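Local structure of tRNA-5-methyluridine(54) 2-sulfurtransferase (5MKQ) at residues R39-Y44 and V196-E201; L179-P184 and K258-F263. The protein catalyses the ATP-dependent 2-thiolation of 5-methyluridine 54 in the T loop of tRNA, a modification that stabilises the tRNAs of thermophiles against heat. All coordinates share one frame; numbering follows the deposited sequence.

Contact 1: R39-Y44 and V196-E201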
ATOM      1  N   ARG A  39      16.778 -16.580  14.732  1.00 81.11           N
ATOM      2  CA  ARG A  39      16.536 -15.273  15.315  1.00 81.55           C
ATOM      3  C   ARG A  39      15.067 -14.900  15.210  1.00 84.12           C
ATOM      4  O   ARG A  39      14.540 -14.325  16.155  1.00 84.41           O
ATOM      5  CB  ARG A  39      17.429 -14.210  14.666  1.00 84.15           C
ATOM      6  CG  ARG A  39      18.792 -14.079  15.345  1.00101.71           C
ATOM      7  CD  ARG A  39      19.641 -12.963  14.755  1.00117.12           C
ATOM      8  NE  ARG A  39      19.098 -11.629  15.021  1.00128.42           N
ATOM      9  CZ  ARG A  39      19.555 -10.804  15.960  1.00145.24           C
ATOM     10  NH1 ARG A  39      20.562 -11.172  16.743  1.00134.41           N
ATOM     11  NH2 ARG A  39      19.008  -9.607  16.124  1.00131.67           N
ATOM     12  N   THR A  40      14.399 -15.256  14.084  1.00 79.38           N
ATOM     13  CA  THR A  40      12.965 -14.999  13.863  1.00 78.57           C
ATOM     14  C   THR A  40      12.147 -15.817  14.874  1.00 84.35           C
ATOM     15  O   THR A  40      11.177 -15.296  15.435  1.00 84.84           O
ATOM     16  CB  THR A  40      12.551 -15.298  12.406  1.00 79.51           C
ATOM     17  OG1 THR A  40      13.529 -14.781  11.505  1.00 77.94           O
ATOM     18  CG2 THR A  40      11.172 -14.738  12.054  1.00 74.95           C
ATOM     19  N   ILE A  41      12.567 -17.084  15.117  1.00 81.35           N
ATOM     20  CA  ILE A  41      11.948 -18.004  16.077  1.00 82.07           C
ATOM     21  C   ILE A  41      12.029 -17.358  17.467  1.00 88.80           C
ATOM     22  O   ILE A  41      10.996 -17.157  18.104  1.00 88.97           O
ATOM     23  CB  ILE A  41      12.631 -19.417  16.052  1.00 84.85           C
ATOM     24  CG1 ILE A  41      12.576 -20.091  14.652  1.00 83.12           C
ATOM     25  CG2 ILE A  41      12.078 -20.349  17.154  1.00 86.94           C
ATOM     26  CD1 ILE A  41      11.244 -20.672  14.210  1.00 86.65           C
ATOM     27  N   GLU A  42      13.255 -16.998  17.896  1.00 87.07           N
ATOM     28  CA  GLU A  42      13.588 -16.367  19.174  1.00 88.75           C
ATOM     29  C   GLU A  42      12.857 -15.022  19.400  1.00 92.48           C
ATOM     30  O   GLU A  42      12.302 -14.812  20.480  1.00 93.32           O
ATOM     31  CB  GLU A  42      15.112 -16.174  19.252  1.00 90.77           C
ATOM     32  CG  GLU A  42      15.648 -15.863  20.640  1.00106.23           C
ATOM     33  CD  GLU A  42      17.110 -15.458  20.682  1.00136.68           C
ATOM     34  OE1 GLU A  42      17.933 -16.103  19.991  1.00136.98           O
ATOM     35  OE2 GLU A  42      17.438 -14.510  21.432  1.00133.46           O
ATOM     36  N   ARG A  43      12.869 -14.129  18.387  1.00 87.37           N
ATOM     37  CA  ARG A  43      12.258 -12.796  18.426  1.00 87.11           C
ATOM     38  C   ARG A  43      10.753 -12.830  18.703  1.00 91.55           C
ATOM     39  O   ARG A  43      10.301 -12.179  19.650  1.00 92.91           O
ATOM     40  CB  ARG A  43      12.556 -12.019  17.126  1.00 84.97           C
ATOM     41  CG  ARG A  43      12.279 -10.518  17.190  1.00 91.10           C
ATOM     42  CD  ARG A  43      12.498  -9.855  15.843  1.00100.31           C
ATOM     43  NE  ARG A  43      13.818  -9.229  15.736  1.00113.94           N
ATOM     44  CZ  ARG A  43      14.893  -9.806  15.204  1.00129.09           C
ATOM     45  NH1 ARG A  43      16.046  -9.152  15.150  1.00117.26           N
ATOM     46  NH2 ARG A  43      14.825 -11.043  14.726  1.00114.86           N
ATOM     47  N   TYR A  44       9.986 -13.574  17.884  1.00 86.28           N
ATOM     48  CA  TYR A  44       8.529 -13.657  18.010  1.00 85.69           C
ATOM     49  C   TYR A  44       8.051 -14.816  18.893  1.00 90.26           C
ATOM     50  O   TYR A  44       6.836 -15.026  19.012  1.00 89.99           O
ATOM     51  CB  TYR A  44       7.868 -13.692  16.620  1.00 84.93           C
ATOM     52  CG  TYR A  44       8.227 -12.490  15.771  1.00 85.43           C
ATOM     53  CD1 TYR A  44       7.666 -11.239  16.022  1.00 87.20           C
ATOM     54  CD2 TYR A  44       9.149 -12.593  14.734  1.00 85.06           C
ATOM     55  CE1 TYR A  44       8.013 -10.122  15.263  1.00 85.80           C
ATOM     56  CE2 TYR A  44       9.498 -11.485  13.964  1.00 85.01           C
ATOM     57  CZ  TYR A  44       8.933 -10.249  14.238  1.00 91.25           C
ATOM     58  OH  TYR A  44       9.275  -9.148  13.489  1.00 92.55           O
ATOM     59  N   VAL A 196       2.737 -20.847  12.748  1.00 64.47           N
ATOM     60  CA  VAL A 196       3.948 -20.032  12.763  1.00 64.01           C
ATOM     61  C   VAL A 196       4.554 -19.876  11.368  1.00 67.39           C
ATOM     62  O   VAL A 196       4.302 -20.692  10.475  1.00 66.59           O
ATOM     63  CB  VAL A 196       4.996 -20.514  13.803  1.00 68.33           C
ATOM     64  CG1 VAL A 196       4.505 -20.288  15.229  1.00 69.32           C
ATOM     65  CG2 VAL A 196       5.392 -21.976  13.578  1.00 67.90           C
ATOM     66  N   LYS A 197       5.348 -18.812  11.193  1.00 63.92           N
ATOM     67  CA  LYS A 197       6.046 -18.484   9.958  1.00 62.80           C
ATOM     68  C   LYS A 197       7.549 -18.302  10.267  1.00 68.24           C
ATOM     69  O   LYS A 197       7.975 -17.183  10.568  1.00 68.58           O
ATOM     70  CB  LYS A 197       5.433 -17.233   9.285  1.00 63.52           C
ATOM     71  CG  LYS A 197       4.088 -17.507   8.631  1.00 64.49           C
ATOM     72  CD  LYS A 197       3.390 -16.240   8.205  1.00 70.96           C
ATOM     73  CE  LYS A 197       2.005 -16.529   7.680  1.00 83.68           C
ATOM     74  NZ  LYS A 197       1.278 -15.280   7.320  1.00 96.20           N
ATOM     75  N   PRO A 198       8.367 -19.387  10.229  1.00 64.40           N
ATOM     76  CA  PRO A 198       9.806 -19.230  10.525  1.00 64.12           C
ATOM     77  C   PRO A 198      10.582 -18.446   9.460  1.00 67.33           C
ATOM     78  O   PRO A 198      11.637 -17.898   9.770  1.00 67.37           O
ATOM     79  CB  PRO A 198      10.317 -20.677  10.640  1.00 65.92           C
ATOM     80  CG  PRO A 198       9.086 -21.544  10.698  1.00 70.44           C
ATOM     81  CD  PRO A 198       8.039 -20.795   9.931  1.00 65.63           C
ATOM     82  N   LEU A 199      10.070 -18.394   8.215  1.00 63.27           N
ATOM     83  CA  LEU A 199      10.708 -17.685   7.099  1.00 63.20           C
ATOM     84  C   LEU A 199      10.195 -16.243   6.920  1.00 68.33           C
ATOM     85  O   LEU A 199      10.497 -15.596   5.913  1.00 67.40           O
ATOM     86  CB  LEU A 199      10.542 -18.466   5.774  1.00 62.65           C
ATOM     87  CG  LEU A 199      11.117 -19.875   5.655  1.00 66.89           C
ATOM     88  CD1 LEU A 199      11.090 -20.318   4.212  1.00 66.14           C
ATOM     89  CD2 LEU A 199      12.549 -19.957   6.189  1.00 69.27           C
ATOM     90  N   TYR A 200       9.449 -15.746   7.911  1.00 66.38           N
ATOM     91  CA  TYR A 200       8.839 -14.422   7.944  1.00 66.55           C
ATOM     92  C   TYR A 200       9.780 -13.256   7.624  1.00 70.67           C
ATOM     93  O   TYR A 200       9.347 -12.313   6.973  1.00 69.96           O
ATOM     94  CB  TYR A 200       8.171 -14.211   9.307  1.00 69.04           C
ATOM     95  CG  TYR A 200       7.157 -13.092   9.333  1.00 71.92           C
ATOM     96  CD1 TYR A 200       5.870 -13.278   8.837  1.00 73.93           C
ATOM     97  CD2 TYR A 200       7.463 -11.860   9.910  1.00 73.27           C
ATOM     98  CE1 TYR A 200       4.920 -12.260   8.887  1.00 75.28           C
ATOM     99  CE2 TYR A 200       6.522 -10.833   9.966  1.00 74.34           C
ATOM    100  CZ  TYR A 200       5.255 -11.032   9.442  1.00 83.35           C
ATOM    101  OH  TYR A 200       4.330 -10.017   9.486  1.00 86.38           O
ATOM    102  N   GLU A 201      11.045 -13.309   8.074  1.00 68.40           N
ATOM    103  CA  GLU A 201      12.022 -12.229   7.876  1.00 68.74           C
ATOM    104  C   GLU A 201      12.925 -12.379   6.639  1.00 72.98           C
ATOM    105  O   GLU A 201      13.576 -11.407   6.242  1.00 73.11           O
ATOM    106  CB  GLU A 201      12.873 -12.042   9.133  1.00 71.35           C
ATOM    107  CG  GLU A 201      12.153 -11.328  10.267  1.00 84.53           C
ATOM    108  CD  GLU A 201      12.924 -11.205  11.570  1.00110.06           C
ATOM    109  OE1 GLU A 201      14.148 -11.475  11.588  1.00101.63           O
ATOM    110  OE2 GLU A 201      12.293 -10.824  12.581  1.00110.65           O
TER
HETATM  111  O   HOH W   1      12.653 -15.439   8.940  1.00 62.03           O
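Ile41 and Pro198 bring the two backbones closest, their CA atoms 6.1 Å apart, where helix 26-44 lies against the loop that leaves strand 194-196. The loop folds at once into a type I beta turn from Lys197 to Tyr200, and no direct hydrogen bond links the two segments. A water does that work instead: it donates to Thr40 OG1 and to Pro198 O, each 2.8 Å away, and accepts from Glu201 N, so it serves Pro198 O within the turn and Glu201 N just after it, and ties both to the helix. Thr40 OG1, lying beside its own backbone N (chi1 -43°), also bonds Lys36 O one turn back in the helix.

Glu201 and Thr40 are the main side chains of the contact. The glutamate chain runs extended past Thr40 in the opposite direction and brings the carboxylate up against both Arg43 and Tyr44. Arg43 NH2 lies 3.2 Å from Glu201 OE1, but the two planes are turned 61° apart and the oxygen stands well out of the guanidinium plane, so this salt bridge works by charge alone, with no N-H aimed at it. The other oxygen, Glu201 OE2, meets the edge of the Tyr44 ring near its plane at CE2, with ring and carboxylate planes steeply inclined at 78°. Separately, Ile41 CD1 touches Pro198 CB at 3.7 Å, a small apolar patch that Val37 and Thr66 extend around the proline.

The side chain of Pro198 is about 6 Å from Gly157, an ATP-binding residue. The contact thus packs helix 26-44 onto the loop after strand 194-196 of the PP-loop alpha/beta fold, close to the ATP site.

Contact 2: L179-P184 and K258-F263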
ATOM      1  N   LEU A 179      -6.258  -7.802   7.744  1.00 72.93           N
ATOM      2  CA  LEU A 179      -5.133  -7.016   8.259  1.00 70.64           C
ATOM      3  C   LEU A 179      -5.082  -7.082   9.780  1.00 74.21           C
ATOM      4  O   LEU A 179      -4.014  -6.903  10.359  1.00 73.70           O
ATOM      5  CB  LEU A 179      -5.233  -5.545   7.811  1.00 69.61           C
ATOM      6  CG  LEU A 179      -5.024  -5.234   6.333  1.00 71.10           C
ATOM      7  CD1 LEU A 179      -5.517  -3.839   6.014  1.00 70.70           C
ATOM      8  CD2 LEU A 179      -3.565  -5.397   5.925  1.00 70.20           C
ATOM      9  N   ALA A 180      -6.238  -7.316  10.428  1.00 71.20           N
ATOM     10  CA  ALA A 180      -6.319  -7.444  11.881  1.00 72.21           C
ATOM     11  C   ALA A 180      -5.602  -8.714  12.343  1.00 75.31           C
ATOM     12  O   ALA A 180      -4.875  -8.662  13.333  1.00 74.21           O
ATOM     13  CB  ALA A 180      -7.773  -7.466  12.327  1.00 74.19           C
ATOM     14  N   LYS A 181      -5.777  -9.842  11.602  1.00 72.45           N
ATOM     15  CA  LYS A 181      -5.173 -11.125  11.938  1.00 72.96           C
ATOM     16  C   LYS A 181      -4.117 -11.615  10.929  1.00 76.49           C
ATOM     17  O   LYS A 181      -4.303 -12.618  10.230  1.00 76.07           O
ATOM     18  CB  LYS A 181      -6.236 -12.203  12.227  1.00 76.28           C
ATOM     19  CG  LYS A 181      -6.864 -12.043  13.616  1.00 86.48           C
ATOM     20  CD  LYS A 181      -6.206 -12.891  14.719  1.00 91.09           C
ATOM     21  CE  LYS A 181      -5.085 -12.221  15.486  1.00 93.33           C
ATOM     22  NZ  LYS A 181      -4.436 -13.167  16.434  1.00 97.74           N
ATOM     23  N   GLY A 182      -2.990 -10.901  10.927  1.00 72.00           N
ATOM     24  CA  GLY A 182      -1.785 -11.187  10.152  1.00 69.90           C
ATOM     25  C   GLY A 182      -0.592 -11.314  11.085  1.00 73.02           C
ATOM     26  O   GLY A 182      -0.768 -11.365  12.310  1.00 74.22           O
ATOM     27  N   GLY A 183       0.615 -11.382  10.522  1.00 67.80           N
ATOM     28  CA  GLY A 183       1.837 -11.514  11.317  1.00 67.93           C
ATOM     29  C   GLY A 183       2.501 -12.893  11.323  1.00 71.44           C
ATOM     30  O   GLY A 183       2.026 -13.820  10.651  1.00 70.92           O
ATOM     31  N   PRO A 184       3.621 -13.063  12.079  1.00 66.65           N
ATOM     32  CA  PRO A 184       4.342 -14.351  12.055  1.00 65.52           C
ATOM     33  C   PRO A 184       3.750 -15.477  12.891  1.00 70.53           C
ATOM     34  O   PRO A 184       4.126 -16.635  12.706  1.00 69.84           O
ATOM     35  CB  PRO A 184       5.738 -13.976  12.553  1.00 67.02           C
ATOM     36  CG  PRO A 184       5.522 -12.825  13.437  1.00 72.23           C
ATOM     37  CD  PRO A 184       4.327 -12.073  12.919  1.00 68.10           C
ATOM     38  N   LYS A 258       3.500  -3.086  14.450  1.00 75.15           N
ATOM     39  CA  LYS A 258       3.341  -2.035  15.449  1.00 76.22           C
ATOM     40  C   LYS A 258       1.914  -1.460  15.409  1.00 80.63           C
ATOM     41  O   LYS A 258       1.311  -1.232  16.460  1.00 81.35           O
ATOM     42  CB  LYS A 258       4.354  -0.912  15.167  1.00 78.21           C
ATOM     43  CG  LYS A 258       5.458  -0.780  16.199  1.00 92.92           C
ATOM     44  CD  LYS A 258       6.261   0.490  15.971  1.00101.66           C
ATOM     45  CE  LYS A 258       7.194   0.777  17.111  1.00114.99           C
ATOM     46  NZ  LYS A 258       6.538   1.545  18.214  1.00123.70           N
ATOM     47  N   LYS A 259       1.380  -1.236  14.191  1.00 76.37           N
ATOM     48  CA  LYS A 259       0.060  -0.641  13.959  1.00 76.47           C
ATOM     49  C   LYS A 259      -1.092  -1.660  13.768  1.00 81.31           C
ATOM     50  O   LYS A 259      -2.245  -1.244  13.627  1.00 80.70           O
ATOM     51  CB  LYS A 259       0.122   0.342  12.771  1.00 77.46           C
ATOM     52  CG  LYS A 259       1.324   1.300  12.763  1.00 87.28           C
ATOM     53  CD  LYS A 259       1.301   2.358  13.867  1.00 96.41           C
ATOM     54  CE  LYS A 259       2.316   3.436  13.572  1.00111.12           C
ATOM     55  NZ  LYS A 259       2.273   4.532  14.569  1.00123.80           N
ATOM     56  N   LYS A 260      -0.790  -2.977  13.810  1.00 78.94           N
ATOM     57  CA  LYS A 260      -1.735  -4.096  13.659  1.00 79.12           C
ATOM     58  C   LYS A 260      -2.940  -3.987  14.621  1.00 86.68           C
ATOM     59  O   LYS A 260      -4.030  -4.452  14.283  1.00 86.92           O
ATOM     60  CB  LYS A 260      -0.993  -5.428  13.864  1.00 80.53           C
ATOM     61  CG  LYS A 260      -1.677  -6.652  13.262  1.00 87.10           C
ATOM     62  CD  LYS A 260      -0.790  -7.905  13.351  1.00 91.63           C
ATOM     63  CE  LYS A 260      -0.965  -8.708  14.625  1.00 96.84           C
ATOM     64  NZ  LYS A 260      -2.186  -9.556  14.597  1.00100.62           N
ATOM     65  N   LYS A 261      -2.736  -3.346  15.797  1.00 84.93           N
ATOM     66  CA  LYS A 261      -3.734  -3.107  16.842  1.00 86.96           C
ATOM     67  C   LYS A 261      -4.915  -2.251  16.373  1.00 91.76           C
ATOM     68  O   LYS A 261      -6.011  -2.367  16.926  1.00 92.63           O
ATOM     69  CB  LYS A 261      -3.076  -2.438  18.067  1.00 91.64           C
ATOM     70  CG  LYS A 261      -2.353  -3.415  18.987  1.00116.89           C
ATOM     71  CD  LYS A 261      -1.803  -2.747  20.247  1.00130.90           C
ATOM     72  CE  LYS A 261      -1.103  -3.746  21.141  1.00143.93           C
ATOM     73  NZ  LYS A 261      -0.752  -3.167  22.465  1.00155.99           N
ATOM     74  N   LEU A 262      -4.688  -1.377  15.376  1.00 87.85           N
ATOM     75  CA  LEU A 262      -5.696  -0.462  14.838  1.00 88.11           C
ATOM     76  C   LEU A 262      -6.838  -1.143  14.083  1.00 93.44           C
ATOM     77  O   LEU A 262      -7.905  -0.542  13.945  1.00 94.08           O
ATOM     78  CB  LEU A 262      -5.047   0.616  13.954  1.00 86.91           C
ATOM     79  CG  LEU A 262      -4.105   1.602  14.643  1.00 91.52           C
ATOM     80  CD1 LEU A 262      -3.249   2.313  13.630  1.00 89.88           C
ATOM     81  CD2 LEU A 262      -4.870   2.606  15.501  1.00 94.95           C
ATOM     82  N   PHE A 263      -6.619  -2.370  13.583  1.00 89.72           N
ATOM     83  CA  PHE A 263      -7.637  -3.098  12.830  1.00 89.60           C
ATOM     84  C   PHE A 263      -8.458  -4.064  13.704  1.00 96.55           C
ATOM     85  O   PHE A 263      -9.387  -4.695  13.198  1.00 96.15           O
ATOM     86  CB  PHE A 263      -7.017  -3.803  11.612  1.00 89.68           C
ATOM     87  CG  PHE A 263      -6.068  -2.957  10.797  1.00 89.82           C
ATOM     88  CD1 PHE A 263      -6.536  -1.894  10.031  1.00 92.33           C
ATOM     89  CD2 PHE A 263      -4.706  -3.226  10.789  1.00 91.21           C
ATOM     90  CE1 PHE A 263      -5.656  -1.106   9.285  1.00 92.07           C
ATOM     91  CE2 PHE A 263      -3.826  -2.446  10.030  1.00 92.97           C
ATOM     92  CZ  PHE A 263      -4.308  -1.390   9.285  1.00 90.61           C
TER
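Two backbone carbonyls converge on the ammonium of Lys260: NZ donates to Ala180 O at 3.1 Å and, more weakly, to Gly182 O at 3.2 Å. The first bond reaches its oxygen at a C=O...N angle of 146°, with the donor tilted 22° out of the carbonyl plane. Lys260 gets there by starting anti to its backbone N (chi1 -159°) and then bending at chi3 and chi4, which curls the tip back to the 180-182 backbone while CG passes Leu179 O. An alanine here would remove the ammonium and is likely to leave the carbonyls of Ala180 and Gly182 without this shared donor, freeing the loop to shift. Farther along, Leu179 CB sits over one face of the Phe263 ring, 4.0 Å from its centroid, in a CH-pi contact. Beside it Ala180 CB packs on Phe263 CB at 3.8 Å. Trp174 of the second subunit also packs on Phe263, so the dimer interface borders this spot. A positive group thus draws together two carbonyls of the 180-182 backbone. Lys181 NZ lies 4.6 Å from Lys260 NZ, and the partial negative charge of the two oxygens probably offsets some of the repulsion between these ammonium groups.

In the fold
Contacts 1 and 2 lie 16 Å apart, centre to centre, and meet directly: Tyr44 and Tyr200 of the first pack on Pro184 of the second, and Tyr200 also reaches Gly183. Along the chain their segments alternate, 39-44, 179-184, 196-201, then 258-263. The two middle segments flank the antiparallel pair of strands 185-186 and 194-196 at one side of the mixed sheet. Glu163 of helix 160-172 joins them further, taking bonds from Gly183 N, Lys197 NZ and Tyr200 OH. Helix 248-259 leads into contact 2 and also touches Tyr44, Tyr200 and Glu201, so helices 26-44 and 248-259, far apart in sequence, meet around the loops next to strands 185-186 and 194-196.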